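Local coordinates for glutamate racemase (Francisella tularensis subsp. tularensis, PDB 3OUT), which belongs to the Asp/Glu/hydantoin racemase family, an alpha/beta fold with two parallel sheets, and carries D-glutamic acid bound in a pocket, at residues A62-D67 against R235-D240; I87-E90 against P96-D99; G104-D109 against S208-K213; I162-A167 against I196-D201. All blocks are in the same frame, centred on the assembly; numbering follows the deposited sequence. Where two conformers were deposited one is given.

Interaction 1. Residues A62-D67 against R235-D240; sequences AKFLID and RFYVTD
Phe64 and Tyr237 join helix 51-67 to strand 234-238 in the alpha/beta domain built on a six-stranded parallel sheet. Along the helix, Ala62 and Lys63 turn to other neighbours, both packing on Ile91 of helix 78-92. Phe64 follows and makes the whole contact. Its CG stands anti to the backbone N (chi1 180°), which carries the ring away from the helix toward the strand. The far edge of that ring, CE1 and CZ, comes over one face of Tyr237 near its CD2: Phe64 CE1 lies 3.8 Å from Tyr237 CD2. The ring planes stand at 77° with centroids 5.6 Å apart, an offset edge-to-face (T-shaped) pair. Phe64 also meets the ring of Phe38 and packs on Leu265, so the pair is one piece of a larger buried apolar cluster. At the end of the segment, Asp67 OD2 is hydrogen-bonded to the OH of Tyr268, the C-terminal residue.

On the strand side, Tyr237 belongs to a strand lying between strands 35-39 and 259-262. Its phenol end reaches the subunit interface, where Arg51 of the second subunit makes a cation-pi contact with the ring and gives the hydroxyl a hydrogen bond through NH2. The same Tyr237 OH takes a second hydrogen bond from within its own strand, Arg235 NH1 to Tyr237 OH at 2.9 Å, somewhat tilted from the guanidinium plane.

Interaction 2. Residues I87-E90 against P96-D99; sequences IVQE and PVID
Asp99 OD1, two residues past the Val97 that packs against Gln89 and Val88, is hydrogen-bonded to Thr102 OG1 and has Lys85 NZ as a long, weak ionic neighbour. Asp99 sits at the N-cap position of helix 100-106, its side chain capping a backbone N just beyond the segment, so the end of strand 97-99 is tied directly to the start of the next helix.

The contact itself has no hydrogen bond; Val97 carries it from the strand side. Its CB meets the middle of the Gln89 chain, Gln89 CG to Val97 CB at 3.8 Å, and its CG2 branch is turned the same way, 4.0 Å from Gln89 CG. The CG1 branch stands anti to the backbone N (chi1 179°), leaving CG2 beside that N. The CG2 methyl also meets Val88, where Val88 CG1 to Val97 CG2 is a looser 4.3 Å. Gln89 runs extended beyond CG, crossing Val97 at a slant. It was deposited in two conformers, so the course of its amide end is less certain than the Val88 packing. The backbones are close here, with the CA atoms of Gln89 and Val97 6.3 Å apart.

Val88 and Val97 both pack on Ile75 of strand 72-75, while Pro96 and Ile98, pointing away from helix 78-92, reach Leu218 and Met214 of helix 208-221. Both faces of this outermost strand are thus covered by helices. Strand 72-75, helix 78-92 and strand 97-99 form a beta-alpha-beta crossover at the edge of the parallel sheet, and Val88 and Gln89 pack its helix onto Val97 of its second strand.

Interaction 3. Residues G104-D109 against S208-K213; sequences GVSLVD and SLQASK
Around Ser106 and Leu107, which both face Gln210, the backbone is tightened by bonds between residues three apart, Leu107 N to Gly104 O at 3.0 Å among them, whereas 208-213 is regular helix. In this alpha/beta fold each segment lies on a link between the two parallel sheets, helix 100-106 between strands 97-99 and 113-118, helix 208-221 between strands 203-205 and 234-238. Gln210 carries the contact from its side. CG is anti to the backbone N, and a bend at chi2 (68°) turns the amide toward Ser106. Gln210 NE2 donates to Ser106 OG at 2.9 Å, fairly straight at 158°, with the oxygen close to the amide plane. Ser106 OG is also hydrogen-bonded to the carbonyl of Ala103, so the hydroxyl links its own helix to Gln210. Leu107 runs alongside Gln210 in the opposite direction and also packs on Ile205. Its two methyls meet the glutamine at points two bonds apart: Leu107 CD1 lies 3.9 Å from Gln210 CB, and Leu107 CD2 is 4.0 Å from Gln210 CD. Within helix 208-221, Ser208 O is gripped twice, by Ser212 N and Ser212 OG, each at 3.1 Å and from opposite faces of the carbonyl plane.

Interaction 4. Residues I162-A167 against I196-D201; sequences IVELVA and IAKILD
Glu164 and Lys198 meet on the outer side of a helix pair, helix 161-171 against helix 193-199, in the part of the alpha/beta fold built on the four-stranded sheet. Glu164 has CG anti to the carbonyl carbon (chi1 -65°) and is extended beyond it, so its carboxylate reaches across to the lysine chain. Lys198 is extended as far as CE and then bends at chi4 (65°). The result is that the carboxylate lies nearer the methylene chain than the ammonium: Glu164 OE2 is 3.4 Å from Lys198 CD, yet 4.2 Å from Lys198 NZ. The charges may still attract, but at that distance they make no salt bridge, and the lysine is exposed.

Deeper in, the pairing is apolar. Ile199 turns its ethyl arm to helix 161-171, where Ala167 CB and Ile199 CG1 are 4.3 Å apart. The small methyl is consistent with a close approach of the backbones, the CA atoms of Ala167 and Ile196 being 6.5 Å apart. Ile199 also packs on Lys168 and Leu171 of the same helix, and Ile196 reaches past the pair to Leu182 and Leu184 of strand 181-184. On its other flank, helix 161-171 meets the third subunit, with Ile162 packing on Leu165 of that chain. At the end of the isoleucine arm, Ile199 CD1 lies 4.3 Å from the backbone oxygen Glu164 O.

Interactions 1 and 2 both reach the same six-stranded sheet from a helix, and they touch: Ala62 CB is 4.2 Å from Val88 CG1, where helices 51-67 and 78-92 lie side by side. Interaction 2 also touches interaction 3, with Ile98 CG2 at 3.6 Å from Ala211 O, and helix 100-106 follows strand 97-99 directly. The segments of interactions 1, 2 and 3 thus adjoin one another in that order. Interaction 4 stands apart, its nearest atoms about 13 Å from interaction 3 and its centre about 35 Å from that of interaction 1, though both touch the third subunit. None contacts the ligand: the side chains of Val88 and Leu107 are about 13 and 14 Å from D-glutamic acid.

Interaction 1. Residues A62-D67 against R235-D240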
loop_
_atom_site.group_PDB
_atom_site.type_symbol
_atom_site.label_atom_id
_atom_site.label_comp_id
_atom_site.label_asym_id
_atom_site.label_seq_id
_atom_site.Cartn_x
_atom_site.Cartn_y
_atom_site.Cartn_z
ATOM N N ALA B 62 0.179 8.240 -10.467
ATOM C CA ALA B 62 -0.332 9.361 -11.261
ATOM C C ALA B 62 -0.665 10.544 -10.399
ATOM O O ALA B 62 -0.258 11.684 -10.700
ATOM C CB ALA B 62 -1.560 8.951 -12.122
ATOM N N LYS B 63 -1.365 10.295 -9.285
ATOM C CA LYS B 63 -1.728 11.380 -8.388
ATOM C C LYS B 63 -0.477 12.015 -7.785
ATOM O O LYS B 63 -0.408 13.237 -7.628
ATOM C CB LYS B 63 -2.715 10.904 -7.316
ATOM C CG LYS B 63 -4.031 10.498 -7.945
ATOM C CD LYS B 63 -4.959 9.766 -6.969
ATOM C CE LYS B 63 -6.170 9.198 -7.696
ATOM N NZ LYS B 63 -7.140 8.476 -6.733
ATOM N N PHE B 64 0.508 11.203 -7.394
ATOM C CA PHE B 64 1.737 11.742 -6.855
ATOM C C PHE B 64 2.390 12.668 -7.872
ATOM O O PHE B 64 2.827 13.764 -7.532
ATOM C CB PHE B 64 2.704 10.599 -6.465
ATOM C CG PHE B 64 4.002 11.076 -5.902
ATOM C CD1 PHE B 64 5.018 11.507 -6.724
ATOM C CD2 PHE B 64 4.192 11.126 -4.531
ATOM C CE1 PHE B 64 6.202 11.952 -6.203
ATOM C CE2 PHE B 64 5.387 11.586 -4.000
ATOM C CZ PHE B 64 6.400 11.984 -4.852
ATOM N N LEU B 65 2.471 12.255 -9.130
ATOM C CA LEU B 65 3.173 13.090 -10.114
ATOM C C LEU B 65 2.433 14.386 -10.402
ATOM O O LEU B 65 3.063 15.428 -10.578
ATOM C CB LEU B 65 3.392 12.308 -11.411
ATOM C CG LEU B 65 4.483 11.248 -11.352
ATOM C CD1 LEU B 65 4.506 10.376 -12.593
ATOM C CD2 LEU B 65 5.892 11.854 -11.079
ATOM N N ILE B 66 1.104 14.309 -10.470
ATOM C CA ILE B 66 0.275 15.493 -10.738
ATOM C C ILE B 66 0.391 16.503 -9.596
ATOM O O ILE B 66 0.445 17.708 -9.834
ATOM C CB ILE B 66 -1.172 15.116 -11.083
ATOM C CG1 ILE B 66 -1.215 14.368 -12.422
ATOM C CG2 ILE B 66 -2.104 16.371 -11.059
ATOM C CD1 ILE B 66 -0.731 15.101 -13.725
ATOM N N ASP B 67 0.542 16.032 -8.367
ATOM C CA ASP B 67 0.796 16.903 -7.218
ATOM C C ASP B 67 2.136 17.611 -7.284
ATOM O O ASP B 67 2.316 18.671 -6.636
ATOM C CB ASP B 67 0.757 16.104 -5.907
ATOM C CG ASP B 67 -0.605 16.028 -5.296
ATOM O OD1 ASP B 67 -1.595 16.404 -5.939
ATOM O OD2 ASP B 67 -0.630 15.530 -4.138
ATOM N N ARG B 235 15.408 14.191 -10.190
ATOM C CA ARG B 235 14.985 13.666 -8.866
ATOM C C ARG B 235 14.477 12.259 -9.093
ATOM O O ARG B 235 13.719 12.038 -10.016
ATOM C CB ARG B 235 13.878 14.507 -8.235
ATOM C CG ARG B 235 14.331 15.840 -7.690
ATOM C CD ARG B 235 13.218 16.601 -6.998
ATOM N NE ARG B 235 12.382 17.367 -7.945
ATOM C CZ ARG B 235 11.132 17.821 -7.738
ATOM N NH1 ARG B 235 10.483 17.589 -6.604
ATOM N NH2 ARG B 235 10.525 18.555 -8.692
ATOM N N PHE B 236 14.923 11.326 -8.265
ATOM C CA PHE B 236 14.542 9.924 -8.386
ATOM C C PHE B 236 13.761 9.625 -7.131
ATOM O O PHE B 236 14.343 9.530 -6.037
ATOM C CB PHE B 236 15.747 9.006 -8.553
ATOM C CG PHE B 236 16.565 9.343 -9.809
ATOM C CD1 PHE B 236 17.529 10.327 -9.771
ATOM C CD2 PHE B 236 16.301 8.710 -11.019
ATOM C CE1 PHE B 236 18.217 10.676 -10.924
ATOM C CE2 PHE B 236 17.018 9.046 -12.153
ATOM C CZ PHE B 236 17.952 9.994 -12.107
ATOM N N TYR B 237 12.446 9.538 -7.280
ATOM C CA TYR B 237 11.557 9.242 -6.160
ATOM C C TYR B 237 11.128 7.796 -6.226
ATOM O O TYR B 237 10.630 7.338 -7.255
ATOM C CB TYR B 237 10.333 10.127 -6.242
ATOM C CG TYR B 237 10.535 11.565 -5.813
ATOM C CD1 TYR B 237 11.216 11.890 -4.632
ATOM C CD2 TYR B 237 9.955 12.585 -6.541
ATOM C CE1 TYR B 237 11.326 13.241 -4.213
ATOM C CE2 TYR B 237 10.044 13.904 -6.160
ATOM C CZ TYR B 237 10.741 14.243 -4.995
ATOM O OH TYR B 237 10.792 15.577 -4.577
ATOM N N VAL B 238 11.373 7.043 -5.143
ATOM C CA VAL B 238 11.095 5.634 -5.139
ATOM C C VAL B 238 10.423 5.220 -3.829
ATOM O O VAL B 238 10.673 5.829 -2.768
ATOM C CB VAL B 238 12.399 4.800 -5.399
ATOM C CG1 VAL B 238 12.929 5.100 -6.804
ATOM C CG2 VAL B 238 13.495 5.125 -4.360
ATOM N N THR B 239 9.605 4.163 -3.898
ATOM C CA THR B 239 8.909 3.681 -2.701
ATOM C C THR B 239 9.688 2.616 -1.915
ATOM O O THR B 239 9.249 2.209 -0.858
ATOM C CB THR B 239 7.515 3.125 -3.060
ATOM O OG1 THR B 239 7.669 2.126 -4.057
ATOM C CG2 THR B 239 6.613 4.255 -3.596
ATOM N N ASP B 240 10.838 2.200 -2.430
ATOM C CA ASP B 240 11.775 1.374 -1.626
ATOM C C ASP B 240 13.177 1.554 -2.152
ATOM O O ASP B 240 13.372 1.901 -3.332
ATOM C CB ASP B 240 11.402 -0.094 -1.724
ATOM C CG ASP B 240 12.072 -0.930 -0.650
ATOM O OD1 ASP B 240 12.387 -0.322 0.411
ATOM O OD2 ASP B 240 12.323 -2.142 -0.884
#

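Interaction 2. Residues I87-E90 against P96-D99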
loop_
_atom_site.group_PDB
_atom_site.type_symbol
_atom_site.label_atom_id
_atom_site.label_comp_id
_atom_site.label_asym_id
_atom_site.label_seq_id
_atom_site.Cartn_x
_atom_site.Cartn_y
_atom_site.Cartn_z
ATOM N N ILE B 87 -6.484 5.195 -17.092
ATOM C CA ILE B 87 -6.509 5.586 -15.679
ATOM C C ILE B 87 -5.577 6.778 -15.481
ATOM O O ILE B 87 -5.940 7.777 -14.857
ATOM C CB ILE B 87 -6.007 4.405 -14.774
ATOM C CG1 ILE B 87 -7.039 3.226 -14.739
ATOM C CG2 ILE B 87 -5.657 4.886 -13.355
ATOM C CD1 ILE B 87 -8.250 3.535 -13.948
ATOM N N VAL B 88 -4.368 6.685 -16.042
ATOM C CA VAL B 88 -3.354 7.760 -15.882
ATOM C C VAL B 88 -3.769 9.045 -16.611
ATOM O O VAL B 88 -3.678 10.132 -16.049
ATOM C CB VAL B 88 -1.934 7.312 -16.333
ATOM C CG1 VAL B 88 -0.911 8.488 -16.255
ATOM C CG2 VAL B 88 -1.456 6.124 -15.473
ATOM N N GLN B 89 -4.206 8.898 -17.859
ATOM C CA GLN B 89 -4.715 10.017 -18.654
ATOM C C GLN B 89 -5.867 10.764 -17.958
ATOM O O GLN B 89 -5.915 12.007 -17.978
ATOM C CB GLN B 89 -5.104 9.509 -20.060
ATOM C CG GLN B 89 -3.877 9.307 -20.971
ATOM C CD GLN B 89 -4.159 8.649 -22.328
ATOM O OE1 GLN B 89 -5.275 8.206 -22.621
ATOM N NE2 GLN B 89 -3.111 8.526 -23.131
ATOM N N GLU B 90 -6.770 10.022 -17.320
ATOM C CA GLU B 90 -7.941 10.597 -16.661
ATOM C C GLU B 90 -7.530 11.456 -15.472
ATOM O O GLU B 90 -8.090 12.523 -15.225
ATOM C CB GLU B 90 -8.896 9.500 -16.197
ATOM C CG GLU B 90 -10.238 10.036 -15.786
ATOM C CD GLU B 90 -11.045 10.546 -16.987
ATOM O OE1 GLU B 90 -11.743 11.568 -16.826
ATOM O OE2 GLU B 90 -10.976 9.934 -18.089
ATOM N N PRO B 96 -0.359 16.264 -20.836
ATOM C CA PRO B 96 -0.230 15.215 -21.823
ATOM C C PRO B 96 0.540 14.005 -21.316
ATOM O O PRO B 96 1.493 14.157 -20.567
ATOM C CB PRO B 96 0.550 15.873 -22.955
ATOM C CG PRO B 96 1.292 16.954 -22.355
ATOM C CD PRO B 96 0.418 17.454 -21.201
ATOM N N VAL B 97 0.120 12.835 -21.791
ATOM C CA VAL B 97 0.719 11.558 -21.451
ATOM C C VAL B 97 1.158 10.859 -22.726
ATOM O O VAL B 97 0.331 10.595 -23.629
ATOM C CB VAL B 97 -0.294 10.662 -20.690
ATOM C CG1 VAL B 97 0.324 9.321 -20.366
ATOM C CG2 VAL B 97 -0.803 11.369 -19.438
ATOM N N ILE B 98 2.449 10.552 -22.800
ATOM C CA ILE B 98 3.050 9.796 -23.877
ATOM C C ILE B 98 3.313 8.408 -23.314
ATOM O O ILE B 98 3.667 8.289 -22.156
ATOM C CB ILE B 98 4.408 10.426 -24.279
ATOM C CG1 ILE B 98 4.257 11.855 -24.852
ATOM C CG2 ILE B 98 5.183 9.523 -25.218
ATOM C CD1 ILE B 98 3.451 11.908 -26.080
ATOM N N ASP B 99 3.165 7.359 -24.102
ATOM C CA ASP B 99 3.391 5.974 -23.580
ATOM C C ASP B 99 4.221 5.143 -24.538
ATOM O O ASP B 99 4.207 5.368 -25.754
ATOM C CB ASP B 99 2.091 5.257 -23.253
ATOM C CG ASP B 99 1.348 4.834 -24.467
ATOM O OD1 ASP B 99 0.661 5.689 -25.085
ATOM O OD2 ASP B 99 1.501 3.664 -24.856
#

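Interaction 3. Residues G104-D109 against S208-K213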
loop_
_atom_site.group_PDB
_atom_site.type_symbol
_atom_site.label_atom_id
_atom_site.label_comp_id
_atom_site.label_asym_id
_atom_site.label_seq_id
_atom_site.Cartn_x
_atom_site.Cartn_y
_atom_site.Cartn_z
ATOM N N GLY B 104 6.110 2.043 -29.680
ATOM C CA GLY B 104 6.383 0.780 -30.371
ATOM C C GLY B 104 5.528 0.583 -31.609
ATOM O O GLY B 104 6.026 0.128 -32.648
ATOM N N VAL B 105 4.244 0.871 -31.472
ATOM C CA VAL B 105 3.298 0.657 -32.569
ATOM C C VAL B 105 3.734 1.509 -33.752
ATOM O O VAL B 105 3.699 1.058 -34.916
ATOM C CB VAL B 105 1.871 0.999 -32.130
ATOM C CG1 VAL B 105 0.891 1.037 -33.362
ATOM C CG2 VAL B 105 1.429 -0.030 -31.089
ATOM N N SER B 106 4.151 2.748 -33.449
ATOM C CA SER B 106 4.557 3.690 -34.498
ATOM C C SER B 106 5.760 3.162 -35.322
ATOM O O SER B 106 5.992 3.603 -36.441
ATOM C CB SER B 106 4.850 5.080 -33.910
ATOM O OG SER B 106 6.141 5.154 -33.324
ATOM N N LEU B 107 6.522 2.248 -34.764
ATOM C CA LEU B 107 7.690 1.697 -35.445
ATOM C C LEU B 107 7.454 0.448 -36.268
ATOM O O LEU B 107 8.383 0.009 -36.955
ATOM C CB LEU B 107 8.799 1.451 -34.392
ATOM C CG LEU B 107 9.338 2.711 -33.684
ATOM C CD1 LEU B 107 10.233 2.319 -32.503
ATOM C CD2 LEU B 107 10.155 3.581 -34.613
ATOM N N VAL B 108 6.243 -0.113 -36.272
ATOM C CA VAL B 108 5.942 -1.383 -36.935
ATOM C C VAL B 108 4.687 -1.341 -37.812
ATOM O O VAL B 108 4.315 -2.372 -38.390
ATOM C CB VAL B 108 5.805 -2.549 -35.936
ATOM C CG1 VAL B 108 7.081 -2.706 -35.100
ATOM C CG2 VAL B 108 4.573 -2.383 -35.013
ATOM N N ASP B 109 4.001 -0.197 -37.861
ATOM C CA ASP B 109 2.635 -0.220 -38.408
ATOM C C ASP B 109 2.607 -0.214 -39.947
ATOM O O ASP B 109 1.504 -0.249 -40.520
ATOM C CB ASP B 109 1.726 0.849 -37.778
ATOM C CG ASP B 109 2.235 2.254 -37.971
ATOM O OD1 ASP B 109 3.222 2.473 -38.725
ATOM O OD2 ASP B 109 1.641 3.170 -37.353
ATOM N N SER B 208 11.890 2.752 -26.520
ATOM C CA SER B 208 12.177 3.837 -25.548
ATOM C C SER B 208 12.593 5.165 -26.119
ATOM O O SER B 208 12.105 6.207 -25.679
ATOM C CB SER B 208 13.202 3.406 -24.496
ATOM O OG SER B 208 14.363 2.911 -25.097
ATOM N N LEU B 209 13.532 5.172 -27.065
ATOM C CA LEU B 209 13.974 6.442 -27.627
ATOM C C LEU B 209 12.856 7.121 -28.424
ATOM O O LEU B 209 12.687 8.325 -28.330
ATOM C CB LEU B 209 15.231 6.263 -28.490
ATOM C CG LEU B 209 15.820 7.562 -29.041
ATOM C CD1 LEU B 209 16.238 8.589 -27.955
ATOM C CD2 LEU B 209 16.999 7.152 -29.961
ATOM N N GLN B 210 12.109 6.336 -29.188
ATOM C CA GLN B 210 10.951 6.847 -29.948
ATOM C C GLN B 210 9.966 7.531 -29.009
ATOM O O GLN B 210 9.485 8.636 -29.313
ATOM C CB GLN B 210 10.280 5.730 -30.713
ATOM C CG GLN B 210 9.015 6.118 -31.511
ATOM C CD GLN B 210 9.268 7.034 -32.726
ATOM O OE1 GLN B 210 10.333 7.611 -32.894
ATOM N NE2 GLN B 210 8.265 7.153 -33.577
ATOM N N ALA B 211 9.682 6.904 -27.859
ATOM C CA ALA B 211 8.799 7.541 -26.873
ATOM C C ALA B 211 9.352 8.882 -26.404
ATOM O O ALA B 211 8.639 9.893 -26.308
ATOM C CB ALA B 211 8.527 6.554 -25.630
ATOM N N SER B 212 10.654 8.914 -26.121
ATOM C CA SER B 212 11.291 10.175 -25.736
ATOM C C SER B 212 11.189 11.241 -26.831
ATOM O O SER B 212 10.914 12.398 -26.544
ATOM C CB SER B 212 12.735 9.922 -25.336
ATOM O OG SER B 212 12.792 8.945 -24.299
ATOM N N LYS B 213 11.412 10.838 -28.080
ATOM C CA LYS B 213 11.242 11.754 -29.231
ATOM C C LYS B 213 9.833 12.285 -29.389
ATOM O O LYS B 213 9.668 13.452 -29.751
ATOM C CB LYS B 213 11.708 11.081 -30.504
ATOM C CG LYS B 213 13.195 10.833 -30.459
ATOM C CD LYS B 213 13.782 10.513 -31.786
ATOM C CE LYS B 213 13.220 9.321 -32.439
ATOM N NZ LYS B 213 13.899 9.106 -33.773
#

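Interaction 4. Residues I162-A167 against I196-D201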
loop_
_atom_site.group_PDB
_atom_site.type_symbol
_atom_site.label_atom_id
_atom_site.label_comp_id
_atom_site.label_asym_id
_atom_site.label_seq_id
_atom_site.Cartn_x
_atom_site.Cartn_y
_atom_site.Cartn_z
ATOM N N ILE B 162 22.996 -19.310 -19.716
ATOM C CA ILE B 162 21.639 -19.285 -19.076
ATOM C C ILE B 162 20.667 -18.373 -19.834
ATOM O O ILE B 162 19.517 -18.758 -20.149
ATOM C CB ILE B 162 21.706 -18.873 -17.606
ATOM C CG1 ILE B 162 22.400 -19.992 -16.801
ATOM C CG2 ILE B 162 20.294 -18.610 -17.031
ATOM C CD1 ILE B 162 22.863 -19.588 -15.399
ATOM N N VAL B 163 21.115 -17.164 -20.123
ATOM C CA VAL B 163 20.294 -16.190 -20.841
ATOM C C VAL B 163 19.908 -16.761 -22.192
ATOM O O VAL B 163 18.744 -16.729 -22.596
ATOM C CB VAL B 163 21.013 -14.817 -21.024
ATOM C CG1 VAL B 163 20.172 -13.883 -21.877
ATOM C CG2 VAL B 163 21.295 -14.150 -19.692
ATOM N N GLU B 164 20.880 -17.342 -22.887
ATOM C CA GLU B 164 20.576 -17.973 -24.173
ATOM C C GLU B 164 19.563 -19.119 -24.094
ATOM O O GLU B 164 18.671 -19.213 -24.912
ATOM C CB GLU B 164 21.886 -18.350 -24.870
ATOM C CG GLU B 164 22.697 -17.110 -25.237
ATOM C CD GLU B 164 24.031 -17.432 -25.873
ATOM O OE1 GLU B 164 24.188 -18.566 -26.362
ATOM O OE2 GLU B 164 24.893 -16.534 -25.912
ATOM N N LEU B 165 19.655 -19.981 -23.082
ATOM C CA LEU B 165 18.704 -21.053 -22.953
ATOM C C LEU B 165 17.294 -20.587 -22.574
ATOM O O LEU B 165 16.341 -21.131 -23.073
ATOM C CB LEU B 165 19.181 -22.088 -21.948
ATOM C CG LEU B 165 20.312 -23.025 -22.399
ATOM C CD1 LEU B 165 20.759 -23.827 -21.214
ATOM C CD2 LEU B 165 19.872 -23.943 -23.530
ATOM N N VAL B 166 17.188 -19.621 -21.650
ATOM C CA VAL B 166 15.886 -19.063 -21.319
ATOM C C VAL B 166 15.278 -18.383 -22.571
ATOM O O VAL B 166 14.114 -18.562 -22.845
ATOM C CB VAL B 166 15.974 -18.060 -20.137
ATOM C CG1 VAL B 166 14.589 -17.424 -19.865
ATOM C CG2 VAL B 166 16.516 -18.793 -18.866
ATOM N N ALA B 167 16.084 -17.614 -23.309
ATOM C CA ALA B 167 15.606 -16.968 -24.535
ATOM C C ALA B 167 15.151 -18.015 -25.562
ATOM O O ALA B 167 14.106 -17.844 -26.211
ATOM C CB ALA B 167 16.662 -16.028 -25.124
ATOM N N ILE B 196 19.242 -12.153 -27.706
ATOM C CA ILE B 196 18.032 -12.359 -28.502
ATOM C C ILE B 196 18.390 -12.498 -29.995
ATOM O O ILE B 196 17.899 -13.385 -30.667
ATOM C CB ILE B 196 17.002 -11.227 -28.253
ATOM C CG1 ILE B 196 16.506 -11.303 -26.806
ATOM C CG2 ILE B 196 15.792 -11.331 -29.242
ATOM C CD1 ILE B 196 15.640 -10.143 -26.344
ATOM N N ALA B 197 19.235 -11.604 -30.478
ATOM C CA ALA B 197 19.647 -11.562 -31.891
ATOM C C ALA B 197 20.313 -12.864 -32.342
ATOM O O ALA B 197 20.211 -13.235 -33.521
ATOM C CB ALA B 197 20.575 -10.430 -32.108
ATOM N N LYS B 198 20.992 -13.554 -31.422
ATOM C CA LYS B 198 21.605 -14.892 -31.732
ATOM C C LYS B 198 20.569 -15.986 -32.020
ATOM O O LYS B 198 20.819 -16.895 -32.829
ATOM C CB LYS B 198 22.472 -15.414 -30.576
ATOM C CG LYS B 198 23.891 -14.907 -30.419
ATOM C CD LYS B 198 24.495 -15.563 -29.164
ATOM C CE LYS B 198 26.008 -15.436 -29.057
ATOM N NZ LYS B 198 26.448 -14.011 -28.895
ATOM N N ILE B 199 19.428 -15.922 -31.335
ATOM C CA ILE B 199 18.373 -16.927 -31.443
ATOM C C ILE B 199 17.383 -16.627 -32.581
ATOM O O ILE B 199 16.916 -17.532 -33.286
ATOM C CB ILE B 199 17.563 -17.001 -30.122
ATOM C CG1 ILE B 199 18.479 -17.163 -28.890
ATOM C CG2 ILE B 199 16.504 -18.072 -30.199
ATOM C CD1 ILE B 199 19.591 -18.216 -29.007
ATOM N N LEU B 200 17.043 -15.354 -32.738
ATOM C CA LEU B 200 16.017 -14.948 -33.661
ATOM C C LEU B 200 16.546 -13.776 -34.449
ATOM O O LEU B 200 16.546 -12.637 -33.989
ATOM C CB LEU B 200 14.744 -14.596 -32.878
ATOM C CG LEU B 200 13.474 -14.421 -33.679
ATOM C CD1 LEU B 200 13.090 -15.771 -34.302
ATOM C CD2 LEU B 200 12.355 -13.876 -32.789
ATOM N N ASP B 201 17.010 -14.078 -35.649
ATOM C CA ASP B 201 17.693 -13.128 -36.506
ATOM C C ASP B 201 16.706 -12.234 -37.261
ATOM O O ASP B 201 16.473 -12.391 -38.468
ATOM C CB ASP B 201 18.574 -13.911 -37.488
ATOM C CG ASP B 201 19.491 -13.019 -38.281
ATOM O OD1 ASP B 201 19.953 -11.979 -37.735
ATOM O OD2 ASP B 201 19.754 -13.365 -39.465
#